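Long-range contacts in E2A dna-binding protein (Human adenovirus 5, PDB 2WB0), which binds single-stranded DNA and supports elongation in viral strand-displacement replication by unwinding the template without ATP through its capacity to form multimers: residues E104-L109 with K191-F196; L109-G114 with R164-D169; N175-K180 with H335-V340. One frame throughout, in Å; residues are numbered along the deposited sequence.

How the interactions relate
From the N terminus, the chain leaves strand 95-99 and enters a long loop whose residues 104-109 settle on helix 189-206; this contact, interaction 1, closes a loop of 81 residues. Nested inside it is interaction 2, where 109-114 meets 164-169 at the end of strand 158-165 around a zinc ion. The two share L109, and G107 O probably accepts a hydrogen bond from R164 NH2. Interaction 3 opens after interaction 2 has closed, crosses interaction 1 along the chain, and ties the loop before strand 185-186 to the segment 335-340 beyond helix 300-315. S178 probably hydrogen-bonds to H168 and D169, joining interactions 2 and 3.

Interaction 1. Residues E104-L109 with K191-F196; sequences EIEGEL and KAQVAF
Q193 reaches from helix 189-206 into the turn I105-E108 of the loop, and L109 packs back against the helix; these two residues bury most of the surface in the contact. The Q193 chain leaves with CG anti to the backbone N (chi1 -174°) and stays extended beyond CG, which carries the amide off the helix and into the bend of the loop. There it lies among polar backbone atoms of one turn, the carbonyl oxygens of I105 and E108 and the N of G107. The oxygen and nitrogen of this amide are probably exchanged as built; with the two swapped, hydrogen bonds to these backbone atoms are possible. The bend is a type II beta turn from I105 to E108, closed by E108 N donating to I105 O at 2.9 Å, with G107 taking the positive phi (78°) that favours glycine. Loop and helix belong to the region around the first zinc site, and the turn stands on the loop just ahead of zinc ligand C111. E106 runs across Q193 at about a right angle, while its carboxylate forms a salt bridge with K197, one helical turn after Q193. At the foot of the glutamine, beside its CA, L109 splits its two methyl groups over the helix. L109 CD1 rests on A192 CB at 3.7 Å, and L109 CD2 lies 4.0 Å from Q193 CA and, obliquely, 4.2 Å from F196 CD2. The L109 side chain also touches C102 and F186, and F186 of strand 185-186 meets A192 and F196 as well.

Interaction 2. Residues L109-G114 with R164-D169; sequences LKCLHG and RCCVHD. With ZN (zinc ion), chain B.
C111 and H113 from one segment and C166 from the other grip the same zinc ion, in a Cys-His-Cys-Cys (CHCC) site completed by C182. The bonds to zinc run 2.3 Å from both C111 SG and C166 SG and 2.1 Å from H113 ND1. The four ligands come from three places in the chain, so the metal ties the loop 109-114 to the end of strand 158-165 and to the loop leading to strand 185-186. C166 SG is anti to its own backbone N (chi1 170°), which brings the sulfur to the metal and within 3.3 Å of H113 ND1.

The sulfurs of C111 and C166 each receive a backbone N-H: H168 N donates to C166 SG, and H113 N, weakly, to C111 SG. These bonds probably temper the negative charge on the sulfurs. C111 to G114 forms a type I beta turn that places both of its ligands on the metal. Over one face of the H113 ring comes H168, with CD2 above the ring centre and 3.4 Å from H113 CE1; the two ring planes are 39° apart. W331 also meets the H113 ring. Further from the zinc, R164 is held by a salt bridge to D162. A water accepts from L109 N at 2.9 Å and, weakly, from R164 NE. Elsewhere on the same pair, L109 CD1 meets R164 CG at 3.9 Å.

Interaction 3. Residues N175-K180 with H335-V340; sequences NQFSGK and HQYRNV
F177 lays its CB squarely over the ring of Y337, 3.6 Å from the ring centroid and only 4° off the normal: a CH-pi contact. The two side chains cross at about a right angle. Beyond CB the phenyl ring slides off the tyrosine, so the rings, with planes 29° apart, barely overlap, with F177 CD2 to Y337 CE2, at 3.7 Å, their nearest approach. Y337 comes across with CG anti to its backbone N (chi1 -172°), presenting its face to the phenylalanine. N339 stands at the edge of that ring, its CB in the ring plane and 3.7 Å from G179 N. A water lies between F177 N and N339 OD1; F177 O and N339 OD1, both acceptors, are 3.0 Å apart and not hydrogen-bonded. Q336 extends beside G179 and K180, with CG 3.2 Å from G179 O; a second water donates to both Q336 OE1 and K180 O. S178 OG accepts from K180 N at 3.1 Å, an ST turn, and is also hydrogen-bonded to H168 O. With a backbone hydrogen bond between Y337 and S181, the segment 335-340 is tied to the loop that leads to zinc ligand C182, at the margin of the first zinc-binding site, near zinc ligand H113.

Interaction 1. Residues E104-L109 with K191-F196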
loop_
_atom_site.group_PDB
_atom_site.type_symbol
_atom_site.label_atom_id
_atom_site.label_comp_id
_atom_site.label_asym_id
_atom_site.label_seq_id
_atom_site.Cartn_x
_atom_site.Cartn_y
_atom_site.Cartn_z
ATOM N N GLU A 104 10.208 9.389 -13.871
ATOM C CA GLU A 104 11.310 10.363 -14.171
ATOM C C GLU A 104 11.745 10.223 -15.644
ATOM O O GLU A 104 12.115 11.213 -16.309
ATOM C CB GLU A 104 12.496 10.023 -13.295
ATOM C CG GLU A 104 13.476 11.101 -12.862
ATOM C CD GLU A 104 14.286 10.641 -11.617
ATOM O OE1 GLU A 104 14.327 11.366 -10.579
ATOM O OE2 GLU A 104 14.855 9.525 -11.646
ATOM N N ILE A 105 11.780 9.001 -16.115
ATOM C CA ILE A 105 12.262 8.722 -17.445
ATOM C C ILE A 105 11.150 8.080 -18.260
ATOM O O ILE A 105 10.600 7.026 -17.913
ATOM C CB ILE A 105 13.485 7.741 -17.415
ATOM C CG1 ILE A 105 14.542 8.171 -16.370
ATOM C CG2 ILE A 105 13.956 7.391 -18.846
ATOM C CD1 ILE A 105 15.919 8.384 -16.875
ATOM N N GLU A 106 10.883 8.685 -19.403
ATOM C CA GLU A 106 9.835 8.171 -20.295
ATOM C C GLU A 106 9.988 6.690 -20.659
ATOM O O GLU A 106 11.052 6.248 -21.108
ATOM C CB GLU A 106 9.674 9.108 -21.517
ATOM C CG GLU A 106 8.320 8.962 -22.185
ATOM C CD GLU A 106 7.112 9.443 -21.290
ATOM O OE1 GLU A 106 6.005 8.908 -21.552
ATOM O OE2 GLU A 106 7.242 10.324 -20.358
ATOM N N GLY A 107 8.928 5.907 -20.398
ATOM C CA GLY A 107 8.892 4.494 -20.705
ATOM C C GLY A 107 9.647 3.639 -19.723
ATOM O O GLY A 107 9.661 2.401 -19.843
ATOM N N GLU A 108 10.315 4.258 -18.749
ATOM C CA GLU A 108 11.164 3.467 -17.858
ATOM C C GLU A 108 10.509 3.236 -16.490
ATOM O O GLU A 108 10.132 4.223 -15.822
ATOM C CB GLU A 108 12.520 4.152 -17.696
ATOM C CG GLU A 108 13.562 3.321 -16.893
ATOM C CD GLU A 108 14.858 4.075 -16.814
ATOM O OE1 GLU A 108 15.451 4.228 -17.900
ATOM O OE2 GLU A 108 15.229 4.532 -15.695
ATOM N N LEU A 109 10.392 1.950 -16.082
ATOM C CA LEU A 109 10.030 1.616 -14.679
ATOM C C LEU A 109 11.224 1.059 -13.865
ATOM O O LEU A 109 12.102 0.444 -14.439
ATOM C CB LEU A 109 8.880 0.632 -14.604
ATOM C CG LEU A 109 7.632 1.173 -15.297
ATOM C CD1 LEU A 109 6.770 0.028 -15.555
ATOM C CD2 LEU A 109 6.956 2.266 -14.373
ATOM N N LYS A 191 0.833 1.454 -18.959
ATOM C CA LYS A 191 -0.201 1.706 -17.974
ATOM C C LYS A 191 0.411 1.905 -16.541
ATOM O O LYS A 191 -0.090 2.722 -15.766
ATOM C CB LYS A 191 -1.181 0.511 -17.910
ATOM C CG LYS A 191 -2.345 0.830 -16.996
ATOM C CD LYS A 191 -3.596 0.146 -17.465
ATOM C CE LYS A 191 -3.861 -1.148 -16.854
ATOM N NZ LYS A 191 -4.823 -1.754 -17.869
ATOM N N ALA A 192 1.419 1.099 -16.174
ATOM C CA ALA A 192 2.101 1.287 -14.893
ATOM C C ALA A 192 2.660 2.686 -14.824
ATOM O O ALA A 192 2.523 3.350 -13.791
ATOM C CB ALA A 192 3.224 0.286 -14.670
ATOM N N GLN A 193 3.322 3.138 -15.894
ATOM C CA GLN A 193 3.917 4.446 -15.769
ATOM C C GLN A 193 2.830 5.514 -15.627
ATOM O O GLN A 193 2.978 6.436 -14.864
ATOM C CB GLN A 193 4.883 4.807 -16.888
ATOM C CG GLN A 193 5.581 6.203 -16.550
ATOM C CD GLN A 193 6.898 6.422 -17.326
ATOM O OE1 GLN A 193 8.025 6.388 -16.750
ATOM N NE2 GLN A 193 6.760 6.663 -18.636
ATOM N N VAL A 194 1.737 5.383 -16.343
ATOM C CA VAL A 194 0.621 6.346 -16.120
ATOM C C VAL A 194 0.258 6.437 -14.634
ATOM O O VAL A 194 0.115 7.527 -14.105
ATOM C CB VAL A 194 -0.600 5.953 -16.942
ATOM C CG1 VAL A 194 -1.808 6.823 -16.522
ATOM C CG2 VAL A 194 -0.333 6.181 -18.419
ATOM N N ALA A 195 0.123 5.293 -13.937
ATOM C CA ALA A 195 -0.259 5.293 -12.491
ATOM C C ALA A 195 0.784 5.930 -11.555
ATOM O O ALA A 195 0.446 6.574 -10.509
ATOM C CB ALA A 195 -0.529 3.824 -12.042
ATOM N N PHE A 196 2.058 5.729 -11.868
ATOM C CA PHE A 196 3.080 6.465 -11.127
ATOM C C PHE A 196 3.070 7.974 -11.422
ATOM O O PHE A 196 3.304 8.775 -10.529
ATOM C CB PHE A 196 4.484 5.877 -11.330
ATOM C CG PHE A 196 4.722 4.537 -10.561
ATOM C CD1 PHE A 196 5.197 4.526 -9.260
ATOM C CD2 PHE A 196 4.490 3.341 -11.187
ATOM C CE1 PHE A 196 5.445 3.347 -8.584
ATOM C CE2 PHE A 196 4.714 2.104 -10.501
ATOM C CZ PHE A 196 5.204 2.147 -9.176
#

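Interaction 2. Residues L109-G114 with R164-D169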
loop_
_atom_site.group_PDB
_atom_site.type_symbol
_atom_site.label_atom_id
_atom_site.label_comp_id
_atom_site.label_asym_id
_atom_site.label_seq_id
_atom_site.Cartn_x
_atom_site.Cartn_y
_atom_site.Cartn_z
ATOM N N LEU A 109 10.392 1.950 -16.082
ATOM C CA LEU A 109 10.030 1.616 -14.679
ATOM C C LEU A 109 11.224 1.059 -13.865
ATOM O O LEU A 109 12.102 0.444 -14.439
ATOM C CB LEU A 109 8.880 0.632 -14.604
ATOM C CG LEU A 109 7.632 1.173 -15.297
ATOM C CD1 LEU A 109 6.770 0.028 -15.555
ATOM C CD2 LEU A 109 6.956 2.266 -14.373
ATOM N N LYS A 110 11.270 1.351 -12.571
ATOM C CA LYS A 110 12.252 0.717 -11.632
ATOM C C LYS A 110 11.468 -0.115 -10.603
ATOM O O LYS A 110 10.386 0.285 -10.176
ATOM C CB LYS A 110 13.140 1.770 -10.921
ATOM C CG LYS A 110 13.986 2.472 -11.939
ATOM C CD LYS A 110 14.754 3.624 -11.410
ATOM C CE LYS A 110 15.173 4.573 -12.590
ATOM N NZ LYS A 110 14.240 5.666 -13.352
ATOM N N CYS A 111 11.981 -1.289 -10.242
ATOM C CA CYS A 111 11.354 -2.122 -9.231
ATOM C C CYS A 111 11.812 -1.772 -7.840
ATOM O O CYS A 111 12.504 -0.782 -7.643
ATOM C CB CYS A 111 11.599 -3.610 -9.533
ATOM S SG CYS A 111 13.301 -4.102 -9.245
ATOM N N LEU A 112 11.410 -2.572 -6.853
ATOM C CA LEU A 112 11.766 -2.312 -5.450
ATOM C C LEU A 112 13.257 -2.395 -5.163
ATOM O O LEU A 112 13.742 -1.747 -4.247
ATOM C CB LEU A 112 11.026 -3.282 -4.544
ATOM C CG LEU A 112 9.658 -2.956 -3.970
ATOM C CD1 LEU A 112 9.004 -1.542 -4.213
ATOM C CD2 LEU A 112 8.715 -4.155 -3.911
ATOM N N HIS A 113 13.979 -3.103 -6.008
ATOM C CA HIS A 113 15.415 -3.148 -5.935
ATOM C C HIS A 113 16.037 -1.815 -6.276
ATOM O O HIS A 113 17.206 -1.570 -5.945
ATOM C CB HIS A 113 15.928 -4.137 -6.921
ATOM C CG HIS A 113 15.771 -5.543 -6.477
ATOM N ND1 HIS A 113 14.764 -6.372 -6.935
ATOM C CD2 HIS A 113 16.529 -6.280 -5.632
ATOM C CE1 HIS A 113 14.888 -7.555 -6.352
ATOM N NE2 HIS A 113 15.932 -7.514 -5.540
ATOM N N GLY A 114 15.279 -0.971 -6.969
ATOM C CA GLY A 114 15.749 0.321 -7.456
ATOM C C GLY A 114 16.434 0.243 -8.823
ATOM O O GLY A 114 17.021 1.217 -9.303
ATOM N N ARG A 164 6.954 -5.748 -18.031
ATOM C CA ARG A 164 8.196 -5.339 -17.367
ATOM C C ARG A 164 8.323 -6.267 -16.204
ATOM O O ARG A 164 7.348 -6.460 -15.458
ATOM C CB ARG A 164 8.059 -3.903 -16.780
ATOM C CG ARG A 164 7.658 -2.925 -17.864
ATOM C CD ARG A 164 8.952 -2.546 -18.668
ATOM N NE ARG A 164 8.744 -1.211 -19.251
ATOM C CZ ARG A 164 7.998 -1.056 -20.317
ATOM N NH1 ARG A 164 7.482 -2.148 -20.816
ATOM N NH2 ARG A 164 7.770 0.134 -20.888
ATOM N N CYS A 165 9.515 -6.786 -16.005
ATOM C CA CYS A 165 9.849 -7.636 -14.865
ATOM C C CYS A 165 11.030 -7.070 -14.020
ATOM O O CYS A 165 11.835 -6.236 -14.492
ATOM C CB CYS A 165 10.175 -9.063 -15.384
ATOM S SG CYS A 165 11.782 -9.195 -16.282
ATOM N N CYS A 166 11.127 -7.518 -12.770
ATOM C CA CYS A 166 12.291 -7.233 -11.900
ATOM C C CYS A 166 13.535 -7.781 -12.655
ATOM O O CYS A 166 13.413 -8.804 -13.306
ATOM C CB CYS A 166 12.105 -8.018 -10.617
ATOM S SG CYS A 166 13.576 -8.009 -9.589
ATOM N N VAL A 167 14.706 -7.118 -12.619
ATOM C CA VAL A 167 15.831 -7.671 -13.445
ATOM C C VAL A 167 16.220 -9.101 -13.038
ATOM O O VAL A 167 16.669 -9.915 -13.879
ATOM C CB VAL A 167 17.053 -6.722 -13.469
ATOM C CG1 VAL A 167 17.655 -6.588 -12.063
ATOM C CG2 VAL A 167 18.043 -7.213 -14.493
ATOM N N HIS A 168 15.984 -9.439 -11.769
ATOM C CA HIS A 168 16.347 -10.758 -11.253
ATOM C C HIS A 168 15.438 -11.840 -11.791
ATOM O O HIS A 168 15.773 -13.025 -11.686
ATOM C CB HIS A 168 16.305 -10.723 -9.748
ATOM C CG HIS A 168 17.251 -9.710 -9.176
ATOM N ND1 HIS A 168 18.562 -10.010 -8.877
ATOM C CD2 HIS A 168 17.075 -8.406 -8.858
ATOM C CE1 HIS A 168 19.159 -8.929 -8.402
ATOM N NE2 HIS A 168 18.279 -7.941 -8.375
ATOM N N ASP A 169 14.369 -11.429 -12.442
ATOM C CA ASP A 169 13.478 -12.346 -13.160
ATOM C C ASP A 169 13.694 -12.390 -14.640
ATOM O O ASP A 169 12.869 -12.983 -15.342
ATOM C CB ASP A 169 12.013 -11.989 -12.820
ATOM C CG ASP A 169 11.716 -12.122 -11.298
ATOM O OD1 ASP A 169 12.374 -12.989 -10.627
ATOM O OD2 ASP A 169 10.857 -11.365 -10.771
HETATM ZN ZN ZN B . 13.180 -6.138 -8.230
HETATM O O HOH W 1 11.475 -0.258 -17.685
#

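Interaction 3. Residues N175-K180 with H335-V340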
loop_
_atom_site.group_PDB
_atom_site.type_symbol
_atom_site.label_atom_id
_atom_site.label_comp_id
_atom_site.label_asym_id
_atom_site.label_seq_id
_atom_site.Cartn_x
_atom_site.Cartn_y
_atom_site.Cartn_z
ATOM N N ASN A 175 5.848 -12.970 -15.499
ATOM C CA ASN A 175 4.941 -13.143 -14.342
ATOM C C ASN A 175 5.255 -14.406 -13.524
ATOM O O ASN A 175 4.405 -14.905 -12.755
ATOM C CB ASN A 175 3.452 -13.061 -14.707
ATOM C CG ASN A 175 2.575 -12.577 -13.552
ATOM O OD1 ASN A 175 3.043 -12.024 -12.555
ATOM N ND2 ASN A 175 1.285 -12.840 -13.663
ATOM N N GLN A 176 6.493 -14.880 -13.650
ATOM C CA GLN A 176 6.972 -15.864 -12.719
ATOM C C GLN A 176 8.124 -15.237 -11.991
ATOM O O GLN A 176 8.827 -14.365 -12.544
ATOM C CB GLN A 176 7.345 -17.156 -13.406
ATOM C CG GLN A 176 6.083 -17.837 -13.945
ATOM C CD GLN A 176 6.364 -19.210 -14.575
ATOM O OE1 GLN A 176 7.470 -19.812 -14.380
ATOM N NE2 GLN A 176 5.398 -19.684 -15.386
ATOM N N PHE A 177 8.291 -15.630 -10.743
ATOM C CA PHE A 177 9.240 -14.936 -9.914
ATOM C C PHE A 177 10.335 -15.865 -9.398
ATOM O O PHE A 177 10.060 -16.958 -8.890
ATOM C CB PHE A 177 8.485 -14.245 -8.789
ATOM C CG PHE A 177 7.344 -13.372 -9.255
ATOM C CD1 PHE A 177 7.590 -12.049 -9.648
ATOM C CD2 PHE A 177 6.017 -13.864 -9.312
ATOM C CE1 PHE A 177 6.526 -11.200 -10.060
ATOM C CE2 PHE A 177 4.953 -13.029 -9.748
ATOM C CZ PHE A 177 5.215 -11.702 -10.112
ATOM N N SER A 178 11.568 -15.422 -9.546
ATOM C CA SER A 178 12.732 -16.132 -9.006
ATOM C C SER A 178 12.859 -15.919 -7.500
ATOM O O SER A 178 12.236 -14.995 -6.943
ATOM C CB SER A 178 13.996 -15.603 -9.701
ATOM O OG SER A 178 14.439 -14.376 -9.109
ATOM N N GLY A 179 13.754 -16.697 -6.864
ATOM C CA GLY A 179 14.075 -16.560 -5.435
ATOM C C GLY A 179 14.783 -15.254 -5.094
ATOM O O GLY A 179 14.976 -14.923 -3.933
ATOM N N LYS A 180 15.164 -14.489 -6.110
ATOM C CA LYS A 180 15.789 -13.186 -5.843
ATOM C C LYS A 180 14.889 -12.027 -6.249
ATOM O O LYS A 180 15.312 -10.860 -6.179
ATOM C CB LYS A 180 17.095 -13.073 -6.609
ATOM C CG LYS A 180 18.204 -14.031 -6.030
ATOM C CD LYS A 180 19.458 -13.925 -6.883
ATOM C CE LYS A 180 20.585 -14.875 -6.355
ATOM N NZ LYS A 180 20.713 -14.703 -4.868
ATOM N N HIS A 335 12.369 -8.587 2.163
ATOM C CA HIS A 335 11.244 -8.361 1.254
ATOM C C HIS A 335 11.348 -9.268 0.029
ATOM O O HIS A 335 10.491 -9.230 -0.864
ATOM C CB HIS A 335 11.184 -6.892 0.760
ATOM C CG HIS A 335 11.171 -5.878 1.875
ATOM N ND1 HIS A 335 10.188 -5.847 2.836
ATOM C CD2 HIS A 335 12.046 -4.896 2.194
ATOM C CE1 HIS A 335 10.434 -4.861 3.678
ATOM N NE2 HIS A 335 11.549 -4.255 3.296
ATOM N N GLN A 336 12.409 -10.049 -0.042
ATOM C CA GLN A 336 12.570 -10.957 -1.177
ATOM C C GLN A 336 11.451 -11.971 -1.354
ATOM O O GLN A 336 10.953 -12.526 -0.368
ATOM C CB GLN A 336 13.888 -11.711 -0.983
ATOM C CG GLN A 336 14.424 -12.328 -2.184
ATOM C CD GLN A 336 15.894 -12.646 -1.956
ATOM O OE1 GLN A 336 16.805 -11.976 -2.467
ATOM N NE2 GLN A 336 16.121 -13.648 -1.150
ATOM N N TYR A 337 11.036 -12.194 -2.598
ATOM C CA TYR A 337 9.988 -13.124 -2.917
ATOM C C TYR A 337 10.465 -14.503 -2.445
ATOM O O TYR A 337 11.661 -14.807 -2.562
ATOM C CB TYR A 337 9.829 -13.178 -4.434
ATOM C CG TYR A 337 8.661 -13.954 -4.896
ATOM C CD1 TYR A 337 8.760 -15.321 -5.168
ATOM C CD2 TYR A 337 7.449 -13.313 -5.144
ATOM C CE1 TYR A 337 7.640 -16.044 -5.620
ATOM C CE2 TYR A 337 6.350 -14.012 -5.630
ATOM C CZ TYR A 337 6.454 -15.380 -5.831
ATOM O OH TYR A 337 5.374 -16.031 -6.314
ATOM N N ARG A 338 9.527 -15.274 -1.876
ATOM C CA ARG A 338 9.826 -16.618 -1.431
ATOM C C ARG A 338 9.328 -17.614 -2.399
ATOM O O ARG A 338 8.154 -18.023 -2.404
ATOM C CB ARG A 338 9.318 -16.905 -0.008
ATOM C CG ARG A 338 9.976 -15.924 1.007
ATOM C CD ARG A 338 9.561 -16.233 2.483
ATOM N NE ARG A 338 10.125 -17.552 2.914
ATOM C CZ ARG A 338 9.428 -18.562 3.436
ATOM N NH1 ARG A 338 8.108 -18.479 3.654
ATOM N NH2 ARG A 338 10.067 -19.680 3.721
ATOM N N ASN A 339 10.284 -18.087 -3.183
ATOM C CA ASN A 339 9.919 -18.881 -4.325
ATOM C C ASN A 339 9.959 -20.363 -3.944
ATOM O O ASN A 339 10.799 -20.757 -3.174
ATOM C CB ASN A 339 10.937 -18.658 -5.473
ATOM C CG ASN A 339 10.484 -19.348 -6.711
ATOM O OD1 ASN A 339 9.304 -19.229 -7.081
ATOM N ND2 ASN A 339 11.354 -20.153 -7.312
ATOM N N VAL A 340 9.069 -21.167 -4.494
ATOM C CA VAL A 340 9.292 -22.592 -4.431
ATOM C C VAL A 340 9.202 -23.101 -5.887
ATOM O O VAL A 340 8.306 -22.738 -6.588
ATOM C CB VAL A 340 8.410 -23.310 -3.316
ATOM C CG1 VAL A 340 6.944 -22.975 -3.461
ATOM C CG2 VAL A 340 8.696 -24.864 -3.324
HETATM O O HOH W 2 7.640 -18.387 -9.120
HETATM O O HOH W 3 17.050 -9.880 -4.328
#